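Local coordinates for protein dehalogenase (Rhodospirillaceae, PDB 6A41) that probably catalyses a dehalogenation reaction, as a Rossmann-fold enzyme of the short-chain dehydrogenase/reductase type, at residues M1-R6 and Q28-L33; L80-A85 and I131-S136; A155-V160 and V174-S179. All blocks are in the same frame, centred on the assembly; numbering follows the deposited sequence.

Contact 1 (M1-R6 and Q28-L33); sequences MLLKDR and QGATVL
Gln-28 and Leu-3 join the N-terminal loop to the Schellman motif that ends helix 18-27, where the first helix of this Rossmann fold turns back into strand 31-34. The backbone N-H of Leu-3 points at the Gln-28 carbonyl (Leu-3 N to Gln-28 O 2.9 Å, angle at hydrogen 153°). The amides of Leu-2 and Lys-4 pass near the same oxygen at angles too poor for a bond; Lys-4 N bonds instead to Met-1 O, closing a type I turn. A type II turn follows, with Arg-6 N bonded to Leu-3 O at 3.0 Å. Beyond it, Thr-31 N donates to Arg-6 O across 2.9 Å, which leads into the pairing of strands 7-10 and 31-34.

Gly-29 has a positive phi (93°): its N returns to Leu-26 O, and Ala-30 N to Ala-25 O. A side chain here would collide with the carbonyl O of Gln-28 and crowd Met-1 CB and Lys-4 CA. The Gly-29 carbonyl is satisfied by a water that donates to Gly-29 O at 2.7 Å, receives a weak bond from Asp-5 N and lies 2.9 Å from Thr-31 OG1. On the outer side, the selenium of Met-1, a selenomethionine, rests 3.9 Å (SE) from Gly-29 N.

The Arg-6 guanidinium leads away from the contact: NH1 reaches Asp-5 O from above its carbonyl plane, and NH2 makes a salt bridge to Asp-227. Leu-2 packs on Gln-28 of the second subunit. With CG beside the backbone N (chi1 -67°) and an extended chain beyond, Gln-28 carries its amide oxygen against Leu-3. Buried there without a polar partner in the model, Gln-28 OE1 lies 3.6 Å from Leu-3 CG.

Contact 2 (L80-A85 and I131-S136); sequences LVNNDA and IVFVSS
The amide oxygen of Asn-82 sits over one face of the Phe-133 ring, near the CE2 rim, with Asn-82 OD1 3.7 Å from Phe-133 CE2. The two side chains run side by side, amide and ring planes 38° apart, so this is an oxygen over a ring rather than a stack of planes. With CG beside the backbone N (chi1 -84°) the Asn-82 amide runs along the ring, and the turn about CB-CG (chi2 134°) presents OD1 to it. At the ring edge, in its plane, sits a water 2.6 Å from Asp-84 OD2 and 2.9 Å from Val-134 O.

Beneath these groups the strands pair in parallel register. Val-132 bonds through both its polar backbone atoms to strand 79-83: Val-132 N reaches Leu-80 O at 2.8 Å, almost straight, and Asn-82 N reaches Val-132 O at 2.7 Å. Val-134 N then meets Asn-82 O at 2.8 Å. On the sheet face away from Phe-133, Val-81 CG1 lies across Val-134 CG2 at 3.7 Å. The Asn-83 amide runs alongside Val-134, but its polar ends are taken by Lys-15 O and Ala-17 N.

Helix 98-126 packs over the Phe-133 face, helix 214-225 over the Val-81 face. Such buried neighbouring strands form the centre of a Rossmann sheet, and Asn-82 to Ala-85 probably correspond to the Asn-Asn-Ala-Gly motif of classical short-chain dehydrogenases, with Asp-84 and Ala-85 replacing its alanine and glycine.

Contact 3 (A155-V160 and V174-S179); sequences AGNGLV and VNAVGS
Val-160 settles its two methyls on strand 172-179 at Ala-176 and Val-174, the packing of helix on sheet within a beta-alpha-beta crossover of the Rossmann fold: the chain leaves strand 129-136, runs through helices 147-158 and 160-167, and returns as strand 172-179 beside the first. No hydrogen bond spans the two segments. The Val-160 torsion decides which methyl goes where: with CG1 anti to the backbone N (chi1 169°), that methyl reaches the backbone of the strand, 3.5 Å from Val-174 O and 3.8 Å from Asn-175 CA. Its other branch stands over the neighbouring methyl, Val-160 CG2 being 3.8 Å from Ala-176 CB. With an alanine in place of Val-160 both methyls are gone, and the Ala-176 methyl and Val-174 carbonyl would probably lose their cover, a gap opening between helix and strand.

Val-174 answers from the strand: its CG1 comes to 4.0 Å from Val-160 O. Phe-133 of strand 129-136 touches Val-160, Val-174 and Ala-176 alike, so the valine contact continues onto the next strand. Outward, helix 147-158 meets the third subunit, where Ala-155 O accepts a hydrogen bond from Ser-151 OG of that subunit.

One turn before Val-160, Asn-157 leans its amide toward the strand, CG beside the backbone N (chi1 -70°). Its polar ends belong to strand 129-136, OD1 bonding Ser-135 OG and ND2 more weakly Ser-136 O. The same oxygen that meets Ser-135 also borders the strand methyl, Asn-157 OD1 standing 4.1 Å from Ala-176 CB.

How the contacts relate
All three contacts reach one parallel sheet, at different depths. Contact 1, its centre about 17 Å from the chain centre, is partly buried and relies on backbone bonds, turns and a water. Contact 2, about 3 Å from the centre, is wholly buried and pairs two central strands. Contact 3, about 9 Å from it, is also buried but has no hydrogen bond between its segments and rests on methyl groups packed against side chains and backbone. Contacts 2 and 3 touch: Ser-135 N lies 2.8 Å from Val-177 O, a probable hydrogen bond between strands 129-136 and 172-179. Contact 1 touches neither. Contacts 1 and 3 also reach other subunits, whereas contact 2 stays within its own chain.

Contact 1 (M1-R6 and Q28-L33)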
HETATM    1  N   MSE A   1      13.508  31.565   0.869  1.00 38.76           N
HETATM    2  CA  MSE A   1      12.695  31.370   2.086  1.00 34.54           C
HETATM    3  C   MSE A   1      11.435  30.589   1.727  1.00 28.30           C
HETATM    4  O   MSE A   1      10.439  31.222   1.481  1.00 28.00           O
HETATM    5  CB  MSE A   1      12.473  32.809   2.606  1.00 39.61           C
HETATM    6  CG  MSE A   1      13.780  33.555   2.938  1.00 48.57           C
HETATM    7 SE   MSE A   1      14.589  32.536   4.475  1.00 58.92          SE
HETATM    8  CE  MSE A   1      14.833  34.066   5.767  1.00 58.73           C
ATOM      9  N   LEU A   2      11.443  29.255   1.753  1.00 24.23           N
ATOM     10  CA  LEU A   2      10.266  28.431   1.316  1.00 25.07           C
ATOM     11  C   LEU A   2       8.998  28.637   2.166  1.00 20.29           C
ATOM     12  O   LEU A   2       7.930  28.396   1.673  1.00 18.39           O
ATOM     13  CB  LEU A   2      10.486  26.915   1.323  1.00 31.06           C
ATOM     14  CG  LEU A   2      11.285  26.220   0.198  1.00 39.09           C
ATOM     15  CD1 LEU A   2      10.637  24.834  -0.017  1.00 42.97           C
ATOM     16  CD2 LEU A   2      11.406  27.055  -1.084  1.00 38.68           C
ATOM     17  N   LEU A   3       9.119  29.080   3.392  1.00 15.60           N
ATOM     18  CA  LEU A   3       7.921  29.230   4.254  1.00 15.31           C
ATOM     19  C   LEU A   3       7.850  30.755   4.682  1.00 14.61           C
ATOM     20  O   LEU A   3       7.300  31.094   5.705  1.00 12.73           O
ATOM     21  CB  LEU A   3       8.084  28.280   5.492  1.00 14.78           C
ATOM     22  CG  LEU A   3       8.062  26.791   5.252  1.00 14.65           C
ATOM     23  CD1 LEU A   3       8.361  26.102   6.591  1.00 14.32           C
ATOM     24  CD2 LEU A   3       6.684  26.464   4.707  1.00 15.85           C
ATOM     25  N   LYS A   4       8.397  31.617   3.825  1.00 15.87           N
ATOM     26  CA  LYS A   4       8.350  33.074   4.059  1.00 19.49           C
ATOM     27  C   LYS A   4       6.840  33.421   4.344  1.00 17.88           C
ATOM     28  O   LYS A   4       5.976  32.994   3.617  1.00 15.92           O
ATOM     29  CB  LYS A   4       8.837  33.777   2.757  1.00 23.96           C
ATOM     30  CG  LYS A   4       8.800  35.279   2.792  1.00 28.86           C
ATOM     31  CD  LYS A   4       9.943  35.789   3.625  1.00 34.75           C
ATOM     32  CE  LYS A   4       9.908  37.327   3.739  1.00 40.77           C
ATOM     33  NZ  LYS A   4      10.145  37.665   5.185  1.00 44.11           N
ATOM     34  N   ASP A   5       6.596  34.104   5.432  1.00 19.03           N
ATOM     35  CA  ASP A   5       5.292  34.681   5.783  1.00 21.82           C
ATOM     36  C   ASP A   5       4.275  33.541   6.043  1.00 22.23           C
ATOM     37  O   ASP A   5       3.123  33.690   5.660  1.00 25.18           O
ATOM     38  CB  ASP A   5       4.782  35.597   4.645  1.00 23.02           C
ATOM     39  CG  ASP A   5       5.687  36.884   4.464  1.00 24.33           C
ATOM     40  OD1 ASP A   5       6.225  37.423   5.421  1.00 25.52           O
ATOM     41  OD2 ASP A   5       5.904  37.286   3.321  1.00 30.43           O
ATOM     42  N   ARG A   6       4.720  32.332   6.457  1.00 18.51           N
ATOM     43  CA  ARG A   6       3.731  31.302   6.820  1.00 17.52           C
ATOM     44  C   ARG A   6       3.738  31.175   8.327  1.00 15.29           C
ATOM     45  O   ARG A   6       4.823  31.064   8.898  1.00 13.46           O
ATOM     46  CB  ARG A   6       4.045  29.935   6.163  1.00 18.67           C
ATOM     47  CG  ARG A   6       3.955  29.911   4.638  1.00 22.23           C
ATOM     48  CD  ARG A   6       2.503  30.129   4.183  1.00 25.96           C
ATOM     49  NE  ARG A   6       2.447  30.359   2.732  1.00 29.72           N
ATOM     50  CZ  ARG A   6       2.329  31.545   2.140  1.00 31.68           C
ATOM     51  NH1 ARG A   6       2.275  32.676   2.832  1.00 33.23           N
ATOM     52  NH2 ARG A   6       2.308  31.609   0.816  1.00 33.80           N
ATOM     53  N   GLN A  28      13.723  28.557   7.161  1.00 14.86           N
ATOM     54  CA  GLN A  28      13.012  28.749   5.877  1.00 14.91           C
ATOM     55  C   GLN A  28      12.060  29.952   5.933  1.00 14.97           C
ATOM     56  O   GLN A  28      11.195  30.142   5.043  1.00 15.17           O
ATOM     57  CB  GLN A  28      12.268  27.492   5.513  1.00 15.70           C
ATOM     58  CG  GLN A  28      13.171  26.283   5.170  1.00 16.22           C
ATOM     59  CD  GLN A  28      12.374  25.067   4.604  1.00 18.56           C
ATOM     60  OE1 GLN A  28      11.141  25.137   4.448  1.00 21.39           O
ATOM     61  NE2 GLN A  28      13.070  23.898   4.343  1.00 20.71           N
ATOM     62  N   GLY A  29      12.177  30.782   6.981  1.00 13.84           N
ATOM     63  CA  GLY A  29      11.430  32.006   7.030  1.00 13.55           C
ATOM     64  C   GLY A  29      10.083  32.016   7.726  1.00 13.39           C
ATOM     65  O   GLY A  29       9.393  33.091   7.717  1.00 12.57           O
ATOM     66  N   ALA A  30       9.630  30.866   8.279  1.00 11.73           N
ATOM     67  CA  ALA A  30       8.350  30.844   8.940  1.00 12.52           C
ATOM     68  C   ALA A  30       8.238  31.673  10.227  1.00 12.88           C
ATOM     69  O   ALA A  30       9.241  31.891  10.909  1.00 13.80           O
ATOM     70  CB  ALA A  30       7.895  29.396   9.229  1.00 11.37           C
ATOM     71  N   THR A  31       6.994  32.021  10.559  1.00 13.15           N
ATOM     72  CA  THR A  31       6.624  32.468  11.925  1.00 13.57           C
ATOM     73  C   THR A  31       6.122  31.196  12.669  1.00 12.74           C
ATOM     74  O   THR A  31       5.093  30.637  12.323  1.00 13.51           O
ATOM     75  CB  THR A  31       5.494  33.493  11.841  1.00 15.04           C
ATOM     76  OG1 THR A  31       5.943  34.559  11.023  1.00 17.03           O
ATOM     77  CG2 THR A  31       5.002  34.013  13.218  1.00 16.00           C
ATOM     78  N   VAL A  32       6.801  30.816  13.713  1.00 11.50           N
ATOM     79  CA  VAL A  32       6.497  29.630  14.422  1.00 11.26           C
ATOM     80  C   VAL A  32       5.837  29.993  15.756  1.00 10.88           C
ATOM     81  O   VAL A  32       6.365  30.789  16.539  1.00 11.02           O
ATOM     82  CB  VAL A  32       7.780  28.806  14.663  1.00 11.86           C
ATOM     83  CG1 VAL A  32       7.478  27.622  15.548  1.00 11.83           C
ATOM     84  CG2 VAL A  32       8.391  28.387  13.310  1.00 12.10           C
ATOM     85  N   LEU A  33       4.699  29.369  16.000  1.00 10.91           N
ATOM     86  CA  LEU A  33       3.976  29.351  17.228  1.00 11.16           C
ATOM     87  C   LEU A  33       4.027  27.939  17.809  1.00 11.04           C
ATOM     88  O   LEU A  33       3.801  26.959  17.078  1.00 10.55           O
ATOM     89  CB  LEU A  33       2.520  29.651  16.967  1.00 11.85           C
ATOM     90  CG  LEU A  33       2.210  30.922  16.217  1.00 12.62           C
ATOM     91  CD1 LEU A  33       0.740  31.116  16.107  1.00 13.60           C
ATOM     92  CD2 LEU A  33       2.989  32.130  16.794  1.00 14.10           C
TER
HETATM   93  O   HOH W   1       7.188  34.404   8.397  1.00 24.80           O

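Contact 2 (L80-A85 and I131-S136)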
ATOM      1  N   LEU A  80      -0.893  23.560  10.611  1.00 10.07           N
ATOM      2  CA  LEU A  80      -0.887  22.865  11.884  1.00  9.89           C
ATOM      3  C   LEU A  80       0.026  21.661  11.790  1.00  9.41           C
ATOM      4  O   LEU A  80      -0.247  20.733  10.971  1.00  9.46           O
ATOM      5  CB  LEU A  80      -2.260  22.456  12.325  1.00  9.64           C
ATOM      6  CG  LEU A  80      -2.465  21.466  13.492  1.00  9.37           C
ATOM      7  CD1 LEU A  80      -1.919  22.160  14.756  1.00  9.70           C
ATOM      8  CD2 LEU A  80      -3.911  21.086  13.669  1.00  9.18           C
ATOM      9  N   VAL A  81       1.015  21.578  12.652  1.00  8.91           N
ATOM     10  CA  VAL A  81       1.814  20.382  12.724  1.00  8.71           C
ATOM     11  C   VAL A  81       1.419  19.636  13.978  1.00  9.39           C
ATOM     12  O   VAL A  81       1.719  20.120  15.135  1.00  8.30           O
ATOM     13  CB  VAL A  81       3.319  20.741  12.748  1.00  9.30           C
ATOM     14  CG1 VAL A  81       4.151  19.514  12.951  1.00  9.29           C
ATOM     15  CG2 VAL A  81       3.733  21.478  11.498  1.00  9.51           C
ATOM     16  N   ASN A  82       0.673  18.559  13.824  1.00  9.21           N
ATOM     17  CA  ASN A  82       0.189  17.800  14.969  1.00  9.86           C
ATOM     18  C   ASN A  82       1.342  16.820  15.325  1.00  9.79           C
ATOM     19  O   ASN A  82       1.449  15.803  14.710  1.00  9.17           O
ATOM     20  CB  ASN A  82      -1.029  17.007  14.631  1.00 10.42           C
ATOM     21  CG  ASN A  82      -2.352  17.778  14.710  1.00 12.28           C
ATOM     22  OD1 ASN A  82      -3.169  17.665  13.797  1.00 15.88           O
ATOM     23  ND2 ASN A  82      -2.624  18.330  15.811  1.00 11.63           N
ATOM     24  N   ASN A  83       2.168  17.177  16.292  1.00 10.11           N
ATOM     25  CA  ASN A  83       3.334  16.484  16.736  1.00 10.77           C
ATOM     26  C   ASN A  83       2.967  15.719  18.022  1.00 12.57           C
ATOM     27  O   ASN A  83       2.917  16.245  19.087  1.00 12.75           O
ATOM     28  CB  ASN A  83       4.440  17.493  16.914  1.00 10.63           C
ATOM     29  CG  ASN A  83       5.685  16.900  17.513  1.00 10.38           C
ATOM     30  OD1 ASN A  83       6.294  15.962  16.943  1.00 10.02           O
ATOM     31  ND2 ASN A  83       6.109  17.436  18.624  1.00  9.93           N
ATOM     32  N   ASP A  84       2.567  14.472  17.837  1.00 13.64           N
ATOM     33  CA  ASP A  84       1.947  13.648  18.859  1.00 15.29           C
ATOM     34  C   ASP A  84       2.818  12.416  19.110  1.00 14.18           C
ATOM     35  O   ASP A  84       3.298  11.776  18.163  1.00 13.34           O
ATOM     36  CB  ASP A  84       0.513  13.251  18.417  1.00 17.41           C
ATOM     37  CG  ASP A  84      -0.270  14.477  17.972  1.00 19.96           C
ATOM     38  OD1 ASP A  84      -0.582  15.308  18.832  1.00 22.75           O
ATOM     39  OD2 ASP A  84      -0.478  14.629  16.739  1.00 21.65           O
ATOM     40  N   ALA A  85       3.045  12.133  20.399  1.00 13.64           N
ATOM     41  CA  ALA A  85       3.896  11.036  20.823  1.00 13.50           C
ATOM     42  C   ALA A  85       3.533  10.506  22.202  1.00 14.19           C
ATOM     43  O   ALA A  85       3.459  11.278  23.111  1.00 14.56           O
ATOM     44  CB  ALA A  85       5.322  11.410  20.809  1.00 13.18           C
ATOM     45  N   ILE A 131      -2.434  20.710   7.090  1.00 10.38           N
ATOM     46  CA  ILE A 131      -2.420  19.985   8.346  1.00 10.90           C
ATOM     47  C   ILE A 131      -1.429  18.788   8.205  1.00  9.94           C
ATOM     48  O   ILE A 131      -1.581  18.004   7.219  1.00  9.33           O
ATOM     49  CB  ILE A 131      -3.811  19.380   8.652  1.00 12.02           C
ATOM     50  CG1 ILE A 131      -5.012  20.311   8.656  1.00 15.02           C
ATOM     51  CG2 ILE A 131      -3.784  18.590   9.957  1.00 13.16           C
ATOM     52  CD1 ILE A 131      -5.111  21.146   9.804  1.00 17.89           C
ATOM     53  N   VAL A 132      -0.411  18.697   9.046  1.00  9.34           N
ATOM     54  CA  VAL A 132       0.576  17.596   8.977  1.00  9.73           C
ATOM     55  C   VAL A 132       0.548  16.842  10.290  1.00 10.10           C
ATOM     56  O   VAL A 132       0.706  17.454  11.367  1.00 10.18           O
ATOM     57  CB  VAL A 132       1.998  18.056   8.648  1.00 10.93           C
ATOM     58  CG1 VAL A 132       3.015  16.886   8.705  1.00 10.78           C
ATOM     59  CG2 VAL A 132       2.076  18.961   7.400  1.00 11.03           C
ATOM     60  N   PHE A 133       0.219  15.555  10.240  1.00  9.58           N
ATOM     61  CA  PHE A 133       0.341  14.700  11.377  1.00  9.94           C
ATOM     62  C   PHE A 133       1.751  14.197  11.461  1.00  9.72           C
ATOM     63  O   PHE A 133       2.267  13.509  10.505  1.00 10.01           O
ATOM     64  CB  PHE A 133      -0.697  13.566  11.325  1.00 10.86           C
ATOM     65  CG  PHE A 133      -2.133  14.020  11.458  1.00 12.43           C
ATOM     66  CD1 PHE A 133      -2.818  14.520  10.374  1.00 13.86           C
ATOM     67  CD2 PHE A 133      -2.817  13.858  12.618  1.00 14.65           C
ATOM     68  CE1 PHE A 133      -4.148  14.919  10.461  1.00 14.08           C
ATOM     69  CE2 PHE A 133      -4.159  14.297  12.720  1.00 14.88           C
ATOM     70  CZ  PHE A 133      -4.771  14.872  11.645  1.00 14.84           C
ATOM     71  N   VAL A 134       2.416  14.385  12.555  1.00  9.08           N
ATOM     72  CA  VAL A 134       3.740  13.721  12.687  1.00  9.57           C
ATOM     73  C   VAL A 134       3.485  12.369  13.318  1.00 10.08           C
ATOM     74  O   VAL A 134       3.005  12.303  14.455  1.00  9.29           O
ATOM     75  CB  VAL A 134       4.701  14.431  13.561  1.00  9.88           C
ATOM     76  CG1 VAL A 134       6.091  13.843  13.410  1.00 10.06           C
ATOM     77  CG2 VAL A 134       4.727  15.893  13.132  1.00 10.02           C
ATOM     78  N   SER A 135       3.750  11.313  12.544  1.00 10.19           N
ATOM     79  CA  SER A 135       3.286   9.960  12.919  1.00 11.04           C
ATOM     80  C   SER A 135       4.444   8.934  12.765  1.00 10.86           C
ATOM     81  O   SER A 135       5.611   9.340  12.823  1.00 11.65           O
ATOM     82  CB  SER A 135       2.066   9.522  12.057  1.00 12.06           C
ATOM     83  OG  SER A 135       1.429   8.371  12.597  1.00 13.50           O
ATOM     84  N   SER A 136       4.114   7.667  12.595  1.00 10.08           N
ATOM     85  CA  SER A 136       5.066   6.609  12.581  1.00 10.10           C
ATOM     86  C   SER A 136       4.993   5.771  11.352  1.00 10.27           C
ATOM     87  O   SER A 136       3.867   5.607  10.830  1.00 11.85           O
ATOM     88  CB  SER A 136       4.914   5.754  13.823  1.00  9.94           C
ATOM     89  OG  SER A 136       5.739   4.622  13.774  1.00  9.09           O
TER
HETATM   90  O   HOH W   2       0.188  12.952  14.822  1.00 18.47           O

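Contact 3 (A155-V160 and V174-S179)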
ATOM      1  N   ALA A 155      -4.201   4.342  13.701  1.00  8.29           N
ATOM      2  CA  ALA A 155      -5.441   5.151  13.856  1.00  9.17           C
ATOM      3  C   ALA A 155      -5.165   6.572  13.446  1.00  9.05           C
ATOM      4  O   ALA A 155      -5.969   7.181  12.732  1.00 11.09           O
ATOM      5  CB  ALA A 155      -5.968   5.101  15.282  1.00  9.31           C
ATOM      6  N   GLY A 156      -4.011   7.051  13.837  1.00  8.78           N
ATOM      7  CA  GLY A 156      -3.573   8.395  13.462  1.00  8.81           C
ATOM      8  C   GLY A 156      -3.471   8.520  11.959  1.00  8.66           C
ATOM      9  O   GLY A 156      -4.031   9.470  11.333  1.00  8.62           O
ATOM     10  N   ASN A 157      -2.678   7.628  11.358  1.00  8.40           N
ATOM     11  CA  ASN A 157      -2.504   7.634   9.930  1.00  8.63           C
ATOM     12  C   ASN A 157      -3.862   7.516   9.213  1.00  8.80           C
ATOM     13  O   ASN A 157      -4.043   8.011   8.125  1.00  9.04           O
ATOM     14  CB  ASN A 157      -1.575   6.486   9.449  1.00  8.65           C
ATOM     15  CG  ASN A 157      -0.130   6.705   9.854  1.00  9.43           C
ATOM     16  OD1 ASN A 157       0.253   7.790  10.301  1.00 10.82           O
ATOM     17  ND2 ASN A 157       0.675   5.670   9.755  1.00 10.04           N
ATOM     18  N   GLY A 158      -4.749   6.770   9.800  1.00  8.92           N
ATOM     19  CA  GLY A 158      -6.094   6.514   9.272  1.00  9.16           C
ATOM     20  C   GLY A 158      -7.093   7.700   9.329  1.00  9.56           C
ATOM     21  O   GLY A 158      -8.106   7.608   8.630  1.00  9.46           O
ATOM     22  N   LEU A 159      -6.712   8.800   9.938  1.00  8.91           N
ATOM     23  CA  LEU A 159      -7.483  10.063   9.743  1.00  9.89           C
ATOM     24  C   LEU A 159      -7.222  10.797   8.404  1.00  9.30           C
ATOM     25  O   LEU A 159      -8.084  11.509   7.906  1.00  9.23           O
ATOM     26  CB  LEU A 159      -7.180  10.974  10.862  1.00 10.50           C
ATOM     27  CG  LEU A 159      -7.658  10.492  12.239  1.00 11.53           C
ATOM     28  CD1 LEU A 159      -6.969  11.359  13.237  1.00 12.31           C
ATOM     29  CD2 LEU A 159      -9.151  10.745  12.315  1.00 12.18           C
ATOM     30  N   VAL A 160      -6.057  10.544   7.800  1.00  8.87           N
ATOM     31  CA  VAL A 160      -5.465  11.428   6.847  1.00  8.94           C
ATOM     32  C   VAL A 160      -6.228  11.466   5.558  1.00  9.00           C
ATOM     33  O   VAL A 160      -6.644  12.563   5.178  1.00  8.32           O
ATOM     34  CB  VAL A 160      -3.990  11.055   6.669  1.00  9.86           C
ATOM     35  CG1 VAL A 160      -3.339  11.752   5.506  1.00 10.25           C
ATOM     36  CG2 VAL A 160      -3.181  11.420   7.942  1.00 10.03           C
ATOM     37  N   VAL A 174      -4.005  17.696   3.801  1.00  9.08           N
ATOM     38  CA  VAL A 174      -3.864  16.929   5.009  1.00  8.79           C
ATOM     39  C   VAL A 174      -2.963  15.737   4.662  1.00  8.25           C
ATOM     40  O   VAL A 174      -3.313  14.900   3.878  1.00  7.56           O
ATOM     41  CB  VAL A 174      -5.158  16.411   5.525  1.00  9.29           C
ATOM     42  CG1 VAL A 174      -4.953  15.742   6.862  1.00  9.49           C
ATOM     43  CG2 VAL A 174      -6.192  17.495   5.713  1.00  9.41           C
ATOM     44  N   ASN A 175      -1.880  15.658   5.377  1.00  8.02           N
ATOM     45  CA  ASN A 175      -0.873  14.580   5.184  1.00  7.98           C
ATOM     46  C   ASN A 175      -0.300  14.136   6.543  1.00  8.35           C
ATOM     47  O   ASN A 175      -0.475  14.814   7.585  1.00  8.31           O
ATOM     48  CB  ASN A 175       0.277  15.129   4.335  1.00  7.75           C
ATOM     49  CG  ASN A 175      -0.155  15.456   2.928  1.00  7.89           C
ATOM     50  OD1 ASN A 175      -0.162  16.673   2.534  1.00  9.94           O
ATOM     51  ND2 ASN A 175      -0.607  14.536   2.206  1.00  6.87           N
ATOM     52  N   ALA A 176       0.459  13.025   6.523  1.00  8.18           N
ATOM     53  CA  ALA A 176       1.216  12.605   7.697  1.00  8.12           C
ATOM     54  C   ALA A 176       2.618  12.290   7.280  1.00  8.84           C
ATOM     55  O   ALA A 176       2.881  11.921   6.086  1.00  8.98           O
ATOM     56  CB  ALA A 176       0.622  11.366   8.314  1.00  7.93           C
ATOM     57  N   VAL A 177       3.545  12.393   8.197  1.00  8.68           N
ATOM     58  CA  VAL A 177       4.914  11.906   7.952  1.00  9.10           C
ATOM     59  C   VAL A 177       5.051  10.688   8.899  1.00  9.56           C
ATOM     60  O   VAL A 177       4.850  10.787  10.059  1.00  9.69           O
ATOM     61  CB  VAL A 177       5.972  12.945   8.320  1.00  9.53           C
ATOM     62  CG1 VAL A 177       7.395  12.312   8.121  1.00  9.97           C
ATOM     63  CG2 VAL A 177       5.886  14.149   7.366  1.00  9.54           C
ATOM     64  N   GLY A 178       5.353   9.531   8.333  1.00  9.41           N
ATOM     65  CA  GLY A 178       5.496   8.292   9.030  1.00  9.33           C
ATOM     66  C   GLY A 178       6.946   8.112   9.392  1.00  9.47           C
ATOM     67  O   GLY A 178       7.717   7.525   8.640  1.00  8.91           O
ATOM     68  N   SER A 179       7.336   8.714  10.468  1.00  9.30           N
ATOM     69  CA  SER A 179       8.752   8.596  10.901  1.00 10.14           C
ATOM     70  C   SER A 179       9.114   7.268  11.504  1.00  9.43           C
ATOM     71  O   SER A 179       8.307   6.576  12.110  1.00  9.34           O
ATOM     72  CB  SER A 179       9.094   9.666  11.957  1.00 10.73           C
ATOM     73  OG  SER A 179      10.494   9.862  12.118  1.00 11.56           O
TER